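Local coordinates for glutamine cyclotransferase (Tannerella forsythia, PDB 6QRO), which probably converts amino-terminal glutamine of peptides to pyroglutamate as a zinc-dependent, type II glutaminyl cyclase, at residues A[53-58]-A[88-93]; A[66-71]-A[145-150]. One frame throughout, in Å; residues are numbered along the deposited sequence.

Contact 1. Residues A[53-58]-A[88-93]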
# COMPACT_ATOMS: atom_id res chain seq x y z
N ALA A 53 16.19 10.99 -1.72
CA ALA A 53 15.47 10.35 -0.62
C ALA A 53 14.68 9.14 -1.11
O ALA A 53 14.56 8.13 -0.40
CB ALA A 53 14.53 11.34 0.06
N HIS A 54 14.07 9.25 -2.29
CA HIS A 54 13.40 8.14 -2.93
C HIS A 54 14.39 7.00 -3.22
O HIS A 54 14.08 5.82 -2.99
CB HIS A 54 12.76 8.68 -4.21
CG HIS A 54 11.84 7.74 -4.92
ND1 HIS A 54 10.48 7.79 -4.76
CD2 HIS A 54 12.08 6.79 -5.86
CE1 HIS A 54 9.91 6.88 -5.54
NE2 HIS A 54 10.86 6.28 -6.22
N GLN A 55 15.57 7.33 -3.73
CA GLN A 55 16.56 6.30 -4.06
C GLN A 55 17.08 5.60 -2.82
O GLN A 55 17.18 4.36 -2.79
CB GLN A 55 17.72 6.91 -4.85
CG GLN A 55 18.82 5.91 -5.19
CD GLN A 55 18.37 4.84 -6.18
OE1 GLN A 55 17.66 5.12 -7.15
NE2 GLN A 55 18.79 3.60 -5.93
N ARG A 56 17.45 6.36 -1.79
CA ARG A 56 17.90 5.74 -0.55
C ARG A 56 16.82 4.85 0.05
O ARG A 56 17.11 3.79 0.62
CB ARG A 56 18.33 6.80 0.46
CG ARG A 56 19.71 7.33 0.21
CD ARG A 56 20.18 8.13 1.41
NE ARG A 56 21.24 9.07 1.10
CZ ARG A 56 22.46 8.72 0.68
NH1 ARG A 56 22.79 7.44 0.55
NH2 ARG A 56 23.36 9.65 0.42
N CYS A 57 15.56 5.28 -0.07
CA CYS A 57 14.46 4.49 0.47
C CYS A 57 14.23 3.22 -0.35
O CYS A 57 13.91 2.17 0.21
CB CYS A 57 13.20 5.33 0.52
SG CYS A 57 11.95 4.56 1.43
N ALA A 58 14.38 3.29 -1.67
CA ALA A 58 14.32 2.09 -2.51
C ALA A 58 15.32 1.03 -2.06
O ALA A 58 14.98 -0.15 -1.95
CB ALA A 58 14.57 2.47 -3.97
N LYS A 88 11.67 7.87 -12.83
CA LYS A 88 12.56 6.73 -12.68
C LYS A 88 12.07 5.93 -11.48
O LYS A 88 12.49 6.15 -10.34
CB LYS A 88 14.00 7.21 -12.50
CG LYS A 88 14.42 8.22 -13.54
CD LYS A 88 14.66 7.63 -14.90
CE LYS A 88 15.34 8.68 -15.79
NZ LYS A 88 16.72 8.30 -16.24
N ALA A 89 11.18 4.99 -11.76
CA ALA A 89 10.46 4.22 -10.76
C ALA A 89 11.14 2.89 -10.46
O ALA A 89 11.85 2.34 -11.29
CB ALA A 89 9.02 3.96 -11.21
N GLN A 90 10.94 2.41 -9.23
CA GLN A 90 11.34 1.07 -8.79
C GLN A 90 10.11 0.39 -8.19
O GLN A 90 9.63 0.82 -7.15
CB GLN A 90 12.47 1.08 -7.76
CG GLN A 90 13.82 1.61 -8.19
CD GLN A 90 14.11 3.03 -7.73
OE1 GLN A 90 13.33 3.62 -7.00
NE2 GLN A 90 15.26 3.56 -8.12
N ASN A 91 9.57 -0.61 -8.89
CA ASN A 91 8.62 -1.55 -8.27
C ASN A 91 9.41 -2.63 -7.54
O ASN A 91 10.25 -3.31 -8.15
CB ASN A 91 7.71 -2.20 -9.31
CG ASN A 91 6.73 -1.22 -9.96
OD1 ASN A 91 6.30 -0.23 -9.36
ND2 ASN A 91 6.34 -1.53 -11.18
N ILE A 92 9.15 -2.79 -6.24
CA ILE A 92 9.95 -3.67 -5.38
C ILE A 92 9.11 -4.89 -5.01
O ILE A 92 8.06 -4.76 -4.36
CB ILE A 92 10.44 -2.92 -4.13
CG1 ILE A 92 11.20 -1.66 -4.56
CG2 ILE A 92 11.35 -3.84 -3.30
CD1 ILE A 92 11.38 -0.63 -3.46
N VAL A 93 9.57 -6.07 -5.42
CA VAL A 93 8.86 -7.32 -5.22
C VAL A 93 9.70 -8.21 -4.32
O VAL A 93 10.84 -8.56 -4.66
CB VAL A 93 8.54 -8.04 -6.54
CG1 VAL A 93 7.84 -9.39 -6.25
CG2 VAL A 93 7.67 -7.19 -7.44
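Helix 52-67 packs here on one face of the central mixed sheet, with Gln-90 of strand 86-96 reaching across to His-54, Gln-55 and Ala-58. The short segments run nearly parallel, their axes 21° apart and 9.9 Å at closest approach. Gln-90 reaches into that gap and has the most surface covered of the residues in the contact. Its chain is bent at chi2 (101°), which turns the amide so that OE1 faces Ala-58 and His-54 and NE2 faces Gln-55. OE1 of Gln-90 rests 3.5 Å from CB of Ala-58 and 3.6 Å from CD2 of His-54. This oxygen is buried and has no polar partner in the model. NE2 of Gln-90 gives a weak hydrogen bond to OE1 of Gln-55, 3.0 Å long but bent to 125° at the hydrogen. The two amides stand almost perpendicular. The His-54 side chain instead slides past Gln-90 in the opposite direction. The polar ends of this ring are held elsewhere: ND1 bonds to the backbone O of Arg-47, and NE2 to Asp-164, whose same OD2 also accepts the Gln-90 backbone N. Further along, CD1 of Ile-92 lies 3.9 Å from O of Ala-58, and Ile-92 continues onto Leu-61, Ala-62 and Leu-65. His-54 lies about 9 Å, side chain to side chain, from the zinc ligand Asp-167. The packing is that of an alpha/beta fold, a helix laid along the sheet of an M28-family enzyme.

Contact 2. Residues A[66-71]-A[145-150]; sequences DRHGAK and IARQIQ
A Schellman motif ends helix 52-67 and sets His-68 against the last turns of helix 132-151. His-68 is the first residue to leave helical geometry. Its CB is directed at the other helix, and the side chain meets Ala-146, Arg-147 and Gln-150. ND1 of His-68 donates a hydrogen bond to OE1 of Gln-150, 2.9 Å long and fairly straight at 161°. The oxygen lies in the ring plane, but the donor is tilted 34° from the plane of the Gln-150 amide. Ring and amide planes cross steeply. Gln-150 gets there on an outstretched chain, CG anti to the backbone N (chi1 -175°), passing over the His-68 backbone. Its CB is 3.2 Å from O of His-68. The other end of the amide, NE2, makes a weak bond of 3.2 Å to O of Arg-67, so the amide bridges the His-68 ring and, weakly, the carbonyl of the last helical residue. In the Schellman turn itself Gly-69 is the C-prime residue, with positive phi. Its N bonds to O of Asp-66, and N of Ala-70 bonds to O of Leu-65. The His-68 ring is sandwiched. CB of Arg-67 sits over the centre of one face. On the opposite face CG of Arg-147 makes a CH-pi contact, 3.6 Å from the ring centroid and displaced toward the rim, with CE1 of His-68 its nearest atom. The Arg-147 guanidinium plane is steep to the ring and does not stack on it; its NE forms a salt bridge with Glu-144. CB of His-68 rests 3.5 Å from the backbone O of Ala-146. NE2 of His-68 has a weak hydrogen bond to OH of Tyr-37 in helix 31-43, which also touches Arg-147.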
# COMPACT_ATOMS: atom_id res chain seq x y z
N ASP A 66 14.99 -8.59 1.50
CA ASP A 66 16.01 -9.62 1.33
C ASP A 66 16.51 -10.14 2.68
O ASP A 66 16.78 -11.34 2.82
CB ASP A 66 17.14 -9.07 0.47
CG ASP A 66 17.72 -10.13 -0.44
OD1 ASP A 66 17.81 -11.29 -0.02
OD2 ASP A 66 17.97 -9.82 -1.63
N ARG A 67 16.66 -9.25 3.68
CA ARG A 67 17.06 -9.69 5.01
C ARG A 67 16.11 -10.73 5.58
O ARG A 67 16.53 -11.58 6.37
CB ARG A 67 17.09 -8.53 6.01
CG ARG A 67 17.90 -8.84 7.28
CD ARG A 67 17.87 -7.73 8.32
NE ARG A 67 18.21 -6.40 7.79
CZ ARG A 67 19.41 -5.85 7.89
NH1 ARG A 67 20.41 -6.49 8.49
NH2 ARG A 67 19.63 -4.64 7.40
N HIS A 68 14.85 -10.70 5.18
CA HIS A 68 13.85 -11.59 5.74
C HIS A 68 13.44 -12.70 4.77
O HIS A 68 12.34 -13.23 4.84
CB HIS A 68 12.67 -10.76 6.22
CG HIS A 68 13.06 -9.78 7.28
ND1 HIS A 68 13.73 -10.15 8.42
CD2 HIS A 68 12.97 -8.43 7.32
CE1 HIS A 68 14.01 -9.08 9.14
NE2 HIS A 68 13.56 -8.02 8.50
N GLY A 69 14.36 -13.09 3.89
CA GLY A 69 14.23 -14.33 3.15
C GLY A 69 13.60 -14.25 1.78
O GLY A 69 13.53 -15.27 1.10
N ALA A 70 13.16 -13.08 1.34
CA ALA A 70 12.56 -12.96 0.02
C ALA A 70 13.63 -13.02 -1.06
O ALA A 70 14.79 -12.65 -0.85
CB ALA A 70 11.77 -11.66 -0.09
N LYS A 71 13.25 -13.56 -2.21
CA LYS A 71 13.98 -13.34 -3.45
C LYS A 71 13.45 -12.04 -4.05
O LYS A 71 12.26 -11.94 -4.33
CB LYS A 71 13.79 -14.55 -4.35
CG LYS A 71 14.17 -14.47 -5.79
CD LYS A 71 13.63 -15.75 -6.41
CE LYS A 71 14.42 -16.21 -7.57
NZ LYS A 71 13.89 -17.51 -8.07
N ILE A 145 5.30 -7.95 8.42
CA ILE A 145 4.85 -9.24 7.90
C ILE A 145 6.02 -10.04 7.35
O ILE A 145 6.14 -11.25 7.60
CB ILE A 145 3.75 -9.06 6.84
CG1 ILE A 145 2.51 -8.41 7.47
CG2 ILE A 145 3.41 -10.41 6.18
CD1 ILE A 145 1.26 -8.60 6.66
N ALA A 146 6.88 -9.40 6.56
CA ALA A 146 8.06 -10.09 6.04
C ALA A 146 8.90 -10.65 7.17
O ALA A 146 9.42 -11.77 7.08
CB ALA A 146 8.88 -9.13 5.18
N ARG A 147 9.04 -9.88 8.25
CA ARG A 147 9.78 -10.35 9.41
C ARG A 147 9.10 -11.57 10.01
O ARG A 147 9.74 -12.60 10.26
CB ARG A 147 9.90 -9.21 10.42
CG ARG A 147 11.26 -9.10 11.04
CD ARG A 147 11.39 -7.77 11.74
NE ARG A 147 10.35 -7.66 12.74
CZ ARG A 147 10.50 -8.02 14.00
NH1 ARG A 147 11.66 -8.50 14.41
NH2 ARG A 147 9.48 -7.90 14.84
N GLN A 148 7.78 -11.49 10.20
CA GLN A 148 7.04 -12.59 10.81
C GLN A 148 7.06 -13.86 9.96
O GLN A 148 7.15 -14.96 10.51
CB GLN A 148 5.60 -12.17 11.10
CG GLN A 148 5.51 -10.99 12.04
CD GLN A 148 6.32 -11.18 13.32
OE1 GLN A 148 6.42 -12.29 13.84
NE2 GLN A 148 6.90 -10.11 13.82
N ILE A 149 6.96 -13.74 8.64
CA ILE A 149 6.90 -14.97 7.87
C ILE A 149 8.27 -15.59 7.65
O ILE A 149 8.36 -16.80 7.39
CB ILE A 149 6.10 -14.75 6.57
CG1 ILE A 149 6.75 -13.72 5.66
CG2 ILE A 149 4.65 -14.39 6.90
CD1 ILE A 149 5.82 -13.29 4.53
N GLN A 150 9.36 -14.84 7.83
CA GLN A 150 10.68 -15.47 7.91
C GLN A 150 10.84 -16.27 9.20
O GLN A 150 11.49 -17.32 9.20
CB GLN A 150 11.78 -14.42 7.79
CG GLN A 150 13.17 -15.05 7.76
CD GLN A 150 14.27 -14.05 8.02
OE1 GLN A 150 14.05 -13.02 8.65
NE2 GLN A 150 15.46 -14.35 7.53

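Overall arrangement
Contacts 1 and 2 use opposite ends of helix 52-67, the N-terminal part in 53-58 and the C-terminal end in 66-71. Their centres are 18 Å apart, and their nearest atoms about 4 Å without touching. Their segments alternate along the chain: 53-58, 66-71, 88-93, then 145-150. Contact 1 fastens the helix to strand 86-96, and contact 2 joins its end to helix 132-151. Phe-96, at the end of that strand, touches Ala-70, Ala-146 and Ile-149, so the strand also reaches contact 2. The helix end nearer the zinc site is thus the one packed on the sheet, while the end that meets helix 132-151 lies away from that site.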